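Local coordinates for protein glycosyl hydrolase (Streptomyces cattleya, PDB 7LR8) that probably hydrolyses the Manβ1-4GlcNAc disaccharide of the N-glycan core as a family GH5 glycosidase of a soil actinobacterium, at residues S13-V18 with F50-V55; N19-N24 with T302-H307; A40-V45 with D82-R87; P263-E268 with E297-T302. The protein carries 1 engineered substitution. One frame throughout, in Å; residues are numbered along the deposited sequence.

Interaction 1: S13-V18 with F50-V55; sequences SPRFGV and FDHVRV
Strands 15-18 and 52-55 are parallel neighbours in the barrel wall, and at their N-terminal ends Arg15 and Asp51 form a salt bridge. Arg15 comes side-on, with NE 2.8 Å and NH2 2.9 Å from Asp51 OD1; the oxygen lies in the guanidinium plane but is met from above the plane of its own carboxylate. His52 ND1 gives OD1 a third, nearly straight bond (170°). The other oxygen, OD2, takes the backbone N of Phe16 at 2.9 Å on its syn side, tilted out of the carboxylate plane, and is also bridged to Arg347, while Arg15 NH2 reaches Asp90. In this first beta-alpha-beta unit of the (beta/alpha)8 barrel, strand 15-19 leads through helix 35-46 to strand 52-55. Backbone bonds Asp51 N to Phe16 O, Val18 N to His52 O and Arg54 N to Val18 O join the strands. His52 CG stands between the backbone N and the carbonyl carbon (chi1 66°), which turns the ring face to Gly17 CA in a CH-pi contact, 3.5 Å from the centroid; NE2 bonds to Thr302. On the helix side, Val18 CG1 sits over one face of Phe50, 3.5 Å from its centroid, and Val18 CG2 touches Val53 CG1.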
# COMPACT_ATOMS: atom_id res chain seq x y z
N SER B 13 4.78 -39.34 7.88
CA SER B 13 4.84 -39.46 6.43
C SER B 13 4.66 -38.10 5.77
O SER B 13 4.11 -37.17 6.37
CB SER B 13 3.76 -40.43 5.95
OG SER B 13 2.47 -39.86 6.09
N PRO B 14 5.11 -37.93 4.52
CA PRO B 14 5.00 -36.62 3.87
C PRO B 14 3.56 -36.27 3.52
O PRO B 14 2.78 -37.12 3.10
CB PRO B 14 5.85 -36.79 2.61
CG PRO B 14 5.73 -38.21 2.30
CD PRO B 14 5.79 -38.90 3.64
N ARG B 15 3.24 -34.99 3.69
CA ARG B 15 1.95 -34.42 3.33
C ARG B 15 2.04 -33.72 1.98
O ARG B 15 3.12 -33.35 1.51
CB ARG B 15 1.48 -33.45 4.40
CG ARG B 15 1.60 -34.05 5.80
CD ARG B 15 0.82 -33.24 6.79
NE ARG B 15 -0.45 -32.83 6.22
CZ ARG B 15 -1.49 -32.40 6.93
NH1 ARG B 15 -1.40 -32.34 8.26
NH2 ARG B 15 -2.60 -32.05 6.31
N PHE B 16 0.89 -33.56 1.34
CA PHE B 16 0.81 -32.99 0.00
C PHE B 16 -0.24 -31.88 -0.01
O PHE B 16 -1.36 -32.08 0.46
CB PHE B 16 0.47 -34.09 -1.02
CG PHE B 16 1.50 -35.19 -1.09
CD1 PHE B 16 2.63 -35.04 -1.88
CD2 PHE B 16 1.35 -36.36 -0.35
CE1 PHE B 16 3.59 -36.04 -1.95
CE2 PHE B 16 2.31 -37.36 -0.41
CZ PHE B 16 3.43 -37.19 -1.21
N GLY B 17 0.13 -30.73 -0.55
CA GLY B 17 -0.79 -29.61 -0.54
C GLY B 17 -0.43 -28.60 -1.60
O GLY B 17 0.44 -28.83 -2.44
N VAL B 18 -1.15 -27.48 -1.58
CA VAL B 18 -0.93 -26.41 -2.55
C VAL B 18 -0.94 -25.07 -1.85
O VAL B 18 -1.59 -24.88 -0.81
CB VAL B 18 -1.96 -26.40 -3.69
CG1 VAL B 18 -1.83 -27.63 -4.55
CG2 VAL B 18 -3.38 -26.28 -3.15
N PHE B 50 -5.07 -33.57 -2.43
CA PHE B 50 -4.22 -32.85 -1.49
C PHE B 50 -4.80 -32.92 -0.09
O PHE B 50 -5.99 -33.18 0.10
CB PHE B 50 -4.06 -31.39 -1.90
CG PHE B 50 -3.31 -31.22 -3.19
CD1 PHE B 50 -1.94 -31.43 -3.24
CD2 PHE B 50 -3.98 -30.86 -4.35
CE1 PHE B 50 -1.24 -31.28 -4.43
CE2 PHE B 50 -3.29 -30.72 -5.54
CZ PHE B 50 -1.92 -30.94 -5.58
N ASP B 51 -3.94 -32.70 0.91
CA ASP B 51 -4.39 -32.71 2.29
C ASP B 51 -4.19 -31.40 3.04
O ASP B 51 -4.55 -31.33 4.21
CB ASP B 51 -3.69 -33.84 3.08
CG ASP B 51 -2.18 -33.71 3.08
OD1 ASP B 51 -1.67 -32.73 3.67
OD2 ASP B 51 -1.51 -34.60 2.51
N HIS B 52 -3.64 -30.35 2.41
CA HIS B 52 -3.53 -29.07 3.09
C HIS B 52 -3.42 -27.96 2.05
O HIS B 52 -3.16 -28.22 0.86
CB HIS B 52 -2.32 -29.00 4.04
CG HIS B 52 -0.99 -29.06 3.35
ND1 HIS B 52 -0.37 -30.25 3.04
CD2 HIS B 52 -0.19 -28.08 2.86
CE1 HIS B 52 0.77 -30.00 2.42
NE2 HIS B 52 0.90 -28.69 2.29
N VAL B 53 -3.66 -26.74 2.50
CA VAL B 53 -3.42 -25.54 1.72
C VAL B 53 -2.62 -24.57 2.58
O VAL B 53 -2.73 -24.57 3.81
CB VAL B 53 -4.73 -24.86 1.24
CG1 VAL B 53 -5.40 -25.70 0.16
CG2 VAL B 53 -5.68 -24.64 2.40
N ARG B 54 -1.80 -23.77 1.91
CA ARG B 54 -1.13 -22.62 2.51
C ARG B 54 -1.84 -21.38 1.98
O ARG B 54 -2.01 -21.25 0.77
CB ARG B 54 0.35 -22.62 2.14
CG ARG B 54 1.11 -21.32 2.40
CD ARG B 54 2.60 -21.63 2.58
NE ARG B 54 3.44 -20.44 2.75
CZ ARG B 54 4.26 -19.94 1.82
NH1 ARG B 54 4.38 -20.52 0.63
NH2 ARG B 54 4.98 -18.87 2.10
N VAL B 55 -2.30 -20.50 2.89
CA VAL B 55 -3.18 -19.40 2.51
C VAL B 55 -2.61 -18.06 2.98
O VAL B 55 -1.85 -17.97 3.94
CB VAL B 55 -4.62 -19.59 3.05
CG1 VAL B 55 -5.16 -20.95 2.64
CG2 VAL B 55 -4.67 -19.43 4.55

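Interaction 2: N19-N24 with T302-H307; sequences NYTPSN and TWWCSH. With BMA (beta-D-mannopyranose), chain D; SO4 (sulfate ion), chain J.
Asn19 lays its CB and CG obliquely against the benzo part of the Trp304 indole, CB 3.4 Å from CE3, the amide and ring planes 38° apart. CG lies anti to the carbonyl carbon (chi1 -66°), which keeps the amide beside the backbone N, and both nitrogens donate to the same acceptor. Asn19 N meets Trp303 O at 2.8 Å, whereas Asn19 ND2 reaches Trp303 O at 3.2 Å from above the carbonyl plane, on the same face. ND2 also bonds to Gln267 O, and OD1 accepts from Arg54. Past the end of strand 15-19, the segment 19-24 still runs beside 302-307: Ser306 N donates to Asn19 O at 2.9 Å, and Ser306 OG receives Thr21 N at 3.0 Å while lying at the edge of the Tyr20 ring. The same hydroxyl, Ser306 OG, is hydrogen-bonded to His307 ND1 at 2.8 Å. Thr21 OG1 donates to His307 O at 2.7 Å, in the carbonyl plane and on a lone pair. The peptide bond before Cys305 is cis; Cys305 CB packs under one face of the Trp304 indole, and the opposite face carries the mannose of the bound glycan, with BMA C3 above it. This is the C-terminal mouth of the barrel, where a tryptophan face forms a sugar platform. Cys305 under one face and Asn19 at the benzo part restrict the indole, which probably keeps its other face turned to the mannose, and the buried Asn19 amide is satisfied by backbone carbonyls and an arginine.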
# COMPACT_ATOMS: atom_id res chain seq x y z
N ASN B 19 -0.18 -24.13 -2.42
CA ASN B 19 -0.34 -22.72 -2.09
C ASN B 19 -1.57 -22.19 -2.81
O ASN B 19 -1.64 -22.26 -4.04
CB ASN B 19 0.91 -21.95 -2.51
CG ASN B 19 2.11 -22.35 -1.70
OD1 ASN B 19 2.30 -21.85 -0.60
ND2 ASN B 19 2.91 -23.28 -2.21
N TYR B 20 -2.54 -21.66 -2.05
CA TYR B 20 -3.86 -21.34 -2.59
C TYR B 20 -3.85 -19.94 -3.19
O TYR B 20 -3.72 -18.95 -2.46
CB TYR B 20 -4.92 -21.49 -1.51
CG TYR B 20 -6.29 -21.01 -1.94
CD1 TYR B 20 -6.78 -21.30 -3.23
CD2 TYR B 20 -7.10 -20.28 -1.08
CE1 TYR B 20 -8.03 -20.85 -3.63
CE2 TYR B 20 -8.35 -19.82 -1.47
CZ TYR B 20 -8.81 -20.11 -2.75
OH TYR B 20 -10.05 -19.66 -3.14
N THR B 21 -3.97 -19.86 -4.53
CA THR B 21 -4.16 -18.61 -5.24
C THR B 21 -5.62 -18.50 -5.68
O THR B 21 -6.03 -19.18 -6.64
CB THR B 21 -3.23 -18.51 -6.46
OG1 THR B 21 -3.19 -19.77 -7.13
CG2 THR B 21 -1.81 -18.13 -6.05
N PRO B 22 -6.45 -17.68 -5.04
CA PRO B 22 -7.87 -17.63 -5.41
C PRO B 22 -8.08 -17.29 -6.88
O PRO B 22 -7.50 -16.34 -7.41
CB PRO B 22 -8.43 -16.53 -4.50
CG PRO B 22 -7.53 -16.58 -3.29
CD PRO B 22 -6.16 -16.85 -3.86
N SER B 23 -8.91 -18.09 -7.55
CA SER B 23 -9.06 -17.92 -8.99
C SER B 23 -9.78 -16.63 -9.34
O SER B 23 -9.47 -16.00 -10.36
CB SER B 23 -9.79 -19.13 -9.58
OG SER B 23 -11.16 -19.15 -9.19
N ASN B 24 -10.74 -16.22 -8.52
CA ASN B 24 -11.50 -14.99 -8.74
C ASN B 24 -10.94 -13.91 -7.83
O ASN B 24 -11.22 -13.89 -6.63
CB ASN B 24 -12.98 -15.23 -8.49
CG ASN B 24 -13.86 -14.19 -9.14
OD1 ASN B 24 -13.41 -13.07 -9.43
ND2 ASN B 24 -15.11 -14.55 -9.41
N THR B 302 4.37 -28.73 -1.03
CA THR B 302 3.29 -27.78 -1.23
C THR B 302 3.55 -27.05 -2.54
O THR B 302 4.46 -26.23 -2.63
CB THR B 302 3.17 -26.83 -0.04
OG1 THR B 302 3.16 -27.60 1.18
CG2 THR B 302 1.89 -26.02 -0.12
N TRP B 303 2.78 -27.39 -3.58
CA TRP B 303 3.01 -26.86 -4.91
C TRP B 303 2.55 -25.42 -5.01
O TRP B 303 1.50 -25.04 -4.46
CB TRP B 303 2.28 -27.71 -5.96
CG TRP B 303 2.86 -27.49 -7.31
CD1 TRP B 303 2.48 -26.56 -8.23
CD2 TRP B 303 3.98 -28.18 -7.87
NE1 TRP B 303 3.29 -26.64 -9.35
CE2 TRP B 303 4.22 -27.62 -9.14
CE3 TRP B 303 4.82 -29.22 -7.42
CZ2 TRP B 303 5.25 -28.07 -9.97
CZ3 TRP B 303 5.84 -29.65 -8.25
CH2 TRP B 303 6.04 -29.08 -9.49
N TRP B 304 3.35 -24.59 -5.68
CA TRP B 304 2.94 -23.23 -6.05
C TRP B 304 2.58 -23.27 -7.53
O TRP B 304 3.47 -23.39 -8.37
CB TRP B 304 4.06 -22.21 -5.84
CG TRP B 304 3.54 -20.82 -6.07
CD1 TRP B 304 3.25 -20.23 -7.27
CD2 TRP B 304 3.20 -19.86 -5.06
NE1 TRP B 304 2.75 -18.97 -7.07
CE2 TRP B 304 2.72 -18.71 -5.72
CE3 TRP B 304 3.28 -19.85 -3.66
CZ2 TRP B 304 2.30 -17.58 -5.03
CZ3 TRP B 304 2.86 -18.72 -2.99
CH2 TRP B 304 2.38 -17.61 -3.66
N CYS B 305 1.30 -23.12 -7.86
CA CYS B 305 0.22 -22.77 -6.94
C CYS B 305 -1.04 -23.51 -7.38
O CYS B 305 -1.00 -24.28 -8.36
CB CYS B 305 -0.01 -21.27 -6.92
SG CYS B 305 -0.16 -20.55 -8.58
N SER B 306 -2.15 -23.28 -6.69
CA SER B 306 -3.36 -24.03 -7.00
C SER B 306 -3.92 -23.61 -8.36
O SER B 306 -4.23 -24.46 -9.21
CB SER B 306 -4.39 -23.84 -5.89
OG SER B 306 -4.83 -22.50 -5.79
N HIS B 307 -4.03 -22.29 -8.59
CA HIS B 307 -4.74 -21.76 -9.75
C HIS B 307 -3.91 -20.72 -10.48
O HIS B 307 -3.21 -19.91 -9.86
CB HIS B 307 -6.07 -21.15 -9.33
CG HIS B 307 -7.06 -22.16 -8.83
ND1 HIS B 307 -7.08 -22.60 -7.52
CD2 HIS B 307 -8.04 -22.84 -9.47
CE1 HIS B 307 -8.04 -23.50 -7.38
NE2 HIS B 307 -8.63 -23.66 -8.55
C1 BMA D . 7.90 -16.97 -4.47
C2 BMA D . 6.45 -16.89 -3.92
C3 BMA D . 5.68 -15.85 -4.71
C4 BMA D . 5.92 -16.06 -6.27
C5 BMA D . 6.68 -17.39 -6.55
C6 BMA D . 7.02 -17.59 -8.01
O2 BMA D . 6.42 -16.53 -2.54
O3 BMA D . 6.00 -14.51 -4.26
O4 BMA D . 4.67 -16.09 -6.90
O5 BMA D . 7.94 -17.38 -5.86
O6 BMA D . 7.88 -16.49 -8.41
S SO4 J . -16.77 -18.17 -9.64
O1 SO4 J . -17.64 -17.03 -9.32
O2 SO4 J . -17.14 -19.30 -8.79
O3 SO4 J . -16.93 -18.53 -11.04
O4 SO4 J . -15.38 -17.80 -9.39

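Interaction 3: A40-V45 with D82-R87; sequences ADLDSV and DAAGER
A bend at chi2 (149°) turns the Arg87 chain along helix 35-46, and Asp43 CG lies anti to its carbonyl carbon (chi1 -79°), which swings the carboxylate to the arginine. The two helices, 35-46 and 71-86, are successive outer helices of the (beta/alpha)8 barrel, packed side by side around the strands. They are joined by a salt bridge in which Arg87 NE donates to Asp43 OD1 at 2.7 Å. The oxygen lies near the guanidinium plane, whereas the arginine stands above the carboxylate plane; the two planes are 29° apart. The aliphatic part of the arginine is used as well, its CD resting on Leu42 CB at 3.6 Å. Deeper between the helices, Leu42 CD1 lies against the backbone of the other helix, 3.7 Å from Ala84 N, and touches the methyls of Ala83 and Ala84; small residues there let the helices come close, with the CA atoms of Leu42 and Ala84 6.5 Å apart. Arg87 NH1 turns back to its own helix, donating to Ala83 O at 2.8 Å and to Glu86 OE1, the second carboxylate of the salt-bridge network. This second grip limits rotation of the guanidinium. On the solvent side a water accepts from Arg87 NH2 at 3.1 Å.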
# COMPACT_ATOMS: atom_id res chain seq x y z
N ALA B 40 -15.60 -23.54 -4.43
CA ALA B 40 -15.38 -24.18 -5.73
C ALA B 40 -13.89 -24.35 -6.00
O ALA B 40 -13.47 -25.38 -6.54
CB ALA B 40 -16.04 -23.35 -6.83
N ASP B 41 -13.08 -23.34 -5.64
CA ASP B 41 -11.63 -23.46 -5.73
C ASP B 41 -11.13 -24.65 -4.94
O ASP B 41 -10.37 -25.49 -5.45
CB ASP B 41 -10.96 -22.18 -5.20
CG ASP B 41 -10.97 -21.03 -6.20
OD1 ASP B 41 -11.39 -21.22 -7.36
OD2 ASP B 41 -10.54 -19.93 -5.79
N LEU B 42 -11.53 -24.74 -3.66
CA LEU B 42 -11.06 -25.82 -2.81
C LEU B 42 -11.62 -27.17 -3.25
O LEU B 42 -10.94 -28.19 -3.11
CB LEU B 42 -11.40 -25.52 -1.34
CG LEU B 42 -10.74 -24.23 -0.82
CD1 LEU B 42 -11.13 -23.94 0.63
CD2 LEU B 42 -9.23 -24.28 -0.96
N ASP B 43 -12.83 -27.19 -3.82
CA ASP B 43 -13.33 -28.42 -4.42
C ASP B 43 -12.36 -28.96 -5.46
O ASP B 43 -12.08 -30.17 -5.51
CB ASP B 43 -14.69 -28.19 -5.08
CG ASP B 43 -15.82 -28.14 -4.11
OD1 ASP B 43 -15.63 -28.53 -2.93
OD2 ASP B 43 -16.91 -27.72 -4.53
N SER B 44 -11.84 -28.08 -6.31
CA SER B 44 -10.97 -28.55 -7.39
C SER B 44 -9.62 -28.99 -6.85
O SER B 44 -8.94 -29.81 -7.48
CB SER B 44 -10.81 -27.46 -8.46
OG SER B 44 -10.10 -26.33 -7.98
N VAL B 45 -9.21 -28.45 -5.69
CA VAL B 45 -7.97 -28.86 -5.05
C VAL B 45 -8.12 -30.22 -4.39
O VAL B 45 -7.27 -31.11 -4.55
CB VAL B 45 -7.54 -27.79 -4.03
CG1 VAL B 45 -6.44 -28.30 -3.12
CG2 VAL B 45 -7.13 -26.51 -4.76
N ASP B 82 -12.63 -22.95 7.55
CA ASP B 82 -13.68 -23.94 7.70
C ASP B 82 -14.01 -24.60 6.37
O ASP B 82 -14.23 -25.81 6.31
CB ASP B 82 -14.94 -23.29 8.30
CG ASP B 82 -14.78 -22.96 9.76
OD1 ASP B 82 -13.88 -23.52 10.42
OD2 ASP B 82 -15.57 -22.12 10.25
N ALA B 83 -14.07 -23.81 5.29
CA ALA B 83 -14.32 -24.40 3.98
C ALA B 83 -13.24 -25.41 3.62
O ALA B 83 -13.51 -26.47 3.04
CB ALA B 83 -14.42 -23.30 2.91
N ALA B 84 -11.99 -25.11 3.99
CA ALA B 84 -10.90 -26.05 3.73
C ALA B 84 -11.06 -27.31 4.57
O ALA B 84 -10.97 -28.42 4.04
CB ALA B 84 -9.56 -25.37 4.01
N GLY B 85 -11.33 -27.16 5.88
CA GLY B 85 -11.46 -28.34 6.73
C GLY B 85 -12.55 -29.30 6.28
O GLY B 85 -12.39 -30.53 6.36
N GLU B 86 -13.68 -28.76 5.82
CA GLU B 86 -14.77 -29.60 5.32
C GLU B 86 -14.29 -30.51 4.20
O GLU B 86 -14.79 -31.63 4.04
CB GLU B 86 -15.91 -28.75 4.79
CG GLU B 86 -16.65 -27.99 5.83
CD GLU B 86 -17.73 -27.14 5.22
OE1 GLU B 86 -17.60 -26.74 4.05
OE2 GLU B 86 -18.70 -26.86 5.94
N ARG B 87 -13.36 -30.02 3.39
CA ARG B 87 -12.84 -30.73 2.23
C ARG B 87 -11.58 -31.52 2.56
O ARG B 87 -10.90 -31.99 1.65
CB ARG B 87 -12.58 -29.74 1.09
CG ARG B 87 -13.89 -29.21 0.51
CD ARG B 87 -13.85 -27.78 -0.04
NE ARG B 87 -15.19 -27.45 -0.51
CZ ARG B 87 -16.15 -26.97 0.27
NH1 ARG B 87 -15.91 -26.72 1.55
NH2 ARG B 87 -17.36 -26.74 -0.23
O HOH W 1 -18.51 -26.52 -3.06

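Interaction 4: P263-E268 with E297-T302; sequences PVWLQE and EVWGVT. With BMA (beta-D-mannopyranose), chain D.
Trp265 and Trp299 lie side by side and point the same way, and here the contact is tightest: Trp299 CZ3 sits over the centre of the Trp265 indole, 3.4 Å from CE2. Their six-membered rings are inclined at 38°, an oblique overlap. Gln267 CG covers the opposite face of Trp265. At the indole edge, NE1 donates to Thr302 OG1 at 2.7 Å, nearly in the ring plane, a bond that limits the turn of the indole. On the other face of the sheet Leu266 CD2 meets Val301 CG1 at 4.1 Å, a lighter touch. Partly exposed Pro263 and Glu297 form the looser end, where Pro263 CB rests on Trp299 CB at 3.8 Å. The backbones are tied by Val264 N to Glu297 O, Trp299 N to Val264 O and Thr302 N to Leu266 O. At the far end Glu268, extended beyond CG, has OE2 3.0 Å from O2 of the mannose; OE1 takes Trp226 NE1 and lies 3.3 Å from the mannose C1. Strands 264-269 and 298-304 are the last two of the (beta/alpha)8 barrel, and Glu268, at the end of the seventh strand, is consistent with the nucleophile position of GH5 enzymes.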
# COMPACT_ATOMS: atom_id res chain seq x y z
N PRO B 263 11.89 -32.02 10.79
CA PRO B 263 11.30 -32.08 9.45
C PRO B 263 11.66 -30.86 8.62
O PRO B 263 11.82 -29.76 9.13
CB PRO B 263 9.79 -32.13 9.72
CG PRO B 263 9.67 -32.58 11.17
CD PRO B 263 10.86 -31.97 11.84
N VAL B 264 11.78 -31.09 7.31
CA VAL B 264 11.98 -30.02 6.32
C VAL B 264 10.73 -29.96 5.45
O VAL B 264 10.36 -30.96 4.83
CB VAL B 264 13.23 -30.24 5.47
CG1 VAL B 264 13.44 -29.04 4.53
CG2 VAL B 264 14.45 -30.42 6.35
N TRP B 265 10.09 -28.79 5.40
CA TRP B 265 8.86 -28.59 4.64
C TRP B 265 9.21 -27.92 3.31
O TRP B 265 9.63 -26.76 3.29
CB TRP B 265 7.87 -27.76 5.45
CG TRP B 265 6.52 -27.54 4.82
CD1 TRP B 265 6.08 -27.99 3.60
CD2 TRP B 265 5.42 -26.83 5.39
NE1 TRP B 265 4.78 -27.60 3.38
CE2 TRP B 265 4.36 -26.87 4.46
CE3 TRP B 265 5.23 -26.13 6.60
CZ2 TRP B 265 3.13 -26.27 4.72
CZ3 TRP B 265 4.01 -25.54 6.84
CH2 TRP B 265 2.98 -25.60 5.91
N LEU B 266 9.06 -28.65 2.20
CA LEU B 266 9.15 -28.02 0.89
C LEU B 266 7.86 -27.25 0.67
O LEU B 266 6.88 -27.77 0.11
CB LEU B 266 9.39 -29.07 -0.20
CG LEU B 266 9.48 -28.49 -1.60
CD1 LEU B 266 10.69 -27.57 -1.74
CD2 LEU B 266 9.56 -29.66 -2.60
N GLN B 267 7.83 -26.01 1.16
CA GLN B 267 6.61 -25.24 1.26
C GLN B 267 6.27 -24.49 -0.02
O GLN B 267 5.13 -24.04 -0.17
CB GLN B 267 6.74 -24.25 2.42
CG GLN B 267 5.44 -23.69 2.91
CD GLN B 267 5.65 -22.61 3.95
OE1 GLN B 267 6.47 -21.71 3.74
NE2 GLN B 267 4.94 -22.69 5.06
N GLU B 268 7.22 -24.37 -0.94
CA GLU B 268 6.96 -23.92 -2.30
C GLU B 268 7.82 -24.70 -3.27
O GLU B 268 9.02 -24.87 -3.04
CB GLU B 268 7.25 -22.43 -2.52
CG GLU B 268 6.34 -21.51 -1.76
CD GLU B 268 6.74 -20.06 -1.91
OE1 GLU B 268 7.60 -19.76 -2.78
OE2 GLU B 268 6.20 -19.23 -1.16
N GLU B 297 12.33 -37.49 6.18
CA GLU B 297 11.94 -36.39 7.07
C GLU B 297 11.45 -35.17 6.30
O GLU B 297 11.63 -34.03 6.73
CB GLU B 297 13.08 -35.99 8.02
CG GLU B 297 13.25 -36.92 9.21
CD GLU B 297 14.05 -38.17 8.90
OE1 GLU B 297 15.03 -38.09 8.14
OE2 GLU B 297 13.70 -39.25 9.43
N VAL B 298 10.83 -35.38 5.15
CA VAL B 298 10.15 -34.30 4.44
C VAL B 298 8.78 -34.14 5.08
O VAL B 298 7.98 -35.08 5.08
CB VAL B 298 10.02 -34.60 2.94
CG1 VAL B 298 9.09 -33.59 2.29
CG2 VAL B 298 11.39 -34.62 2.25
N TRP B 299 8.52 -32.97 5.66
CA TRP B 299 7.22 -32.73 6.28
C TRP B 299 6.12 -32.80 5.23
O TRP B 299 5.06 -33.40 5.47
CB TRP B 299 7.20 -31.37 6.98
CG TRP B 299 5.94 -31.14 7.76
CD1 TRP B 299 5.74 -31.39 9.08
CD2 TRP B 299 4.70 -30.59 7.27
NE1 TRP B 299 4.47 -31.04 9.46
CE2 TRP B 299 3.81 -30.55 8.36
CE3 TRP B 299 4.27 -30.13 6.02
CZ2 TRP B 299 2.50 -30.07 8.23
CZ3 TRP B 299 2.98 -29.66 5.90
CH2 TRP B 299 2.11 -29.63 7.00
N GLY B 300 6.33 -32.18 4.08
CA GLY B 300 5.33 -32.17 3.04
C GLY B 300 5.86 -31.46 1.82
O GLY B 300 6.94 -30.85 1.84
N VAL B 301 5.08 -31.57 0.74
CA VAL B 301 5.34 -30.91 -0.54
C VAL B 301 4.14 -30.03 -0.84
O VAL B 301 3.00 -30.53 -0.91
CB VAL B 301 5.55 -31.92 -1.67
CG1 VAL B 301 5.74 -31.19 -3.00
CG2 VAL B 301 6.72 -32.84 -1.37
N THR B 302 4.37 -28.73 -1.03
CA THR B 302 3.29 -27.78 -1.23
C THR B 302 3.55 -27.05 -2.54
O THR B 302 4.46 -26.23 -2.63
CB THR B 302 3.17 -26.83 -0.04
OG1 THR B 302 3.16 -27.60 1.18
CG2 THR B 302 1.89 -26.02 -0.12
C1 BMA D . 7.90 -16.97 -4.47
C2 BMA D . 6.45 -16.89 -3.92
C3 BMA D . 5.68 -15.85 -4.71
C4 BMA D . 5.92 -16.06 -6.27
C5 BMA D . 6.68 -17.39 -6.55
C6 BMA D . 7.02 -17.59 -8.01
O2 BMA D . 6.42 -16.53 -2.54
O3 BMA D . 6.00 -14.51 -4.26
O4 BMA D . 4.67 -16.09 -6.90
O5 BMA D . 7.94 -17.38 -5.86
O6 BMA D . 7.88 -16.49 -8.41

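Interactions 1, 2 and 4 follow one another round the barrel wall through strands 52-55, 15-19, 298-304 and 264-269. Interactions 2 and 4 share Thr302, whose OG1 lies 2.7 Å from His52 NE2 of interaction 1. Toward the sugar, Arg54 NH1 bonds to Asn19 OD1 at 2.8 Å and to Glu268, while Asn19 ND2 reaches Gln267 O at 3.1 Å, so interactions 1, 2 and 4 meet around the mannose pocket. The engineered Ala153 lies about 6 Å from the Arg54 and Glu268 side chains. Interaction 3 lies in the helical layer outside the strands, about 21 Å centre to centre from interaction 4, but Asp41 OD2 of helix 35-46 bonds to Tyr20 OH of interaction 2 at 2.7 Å.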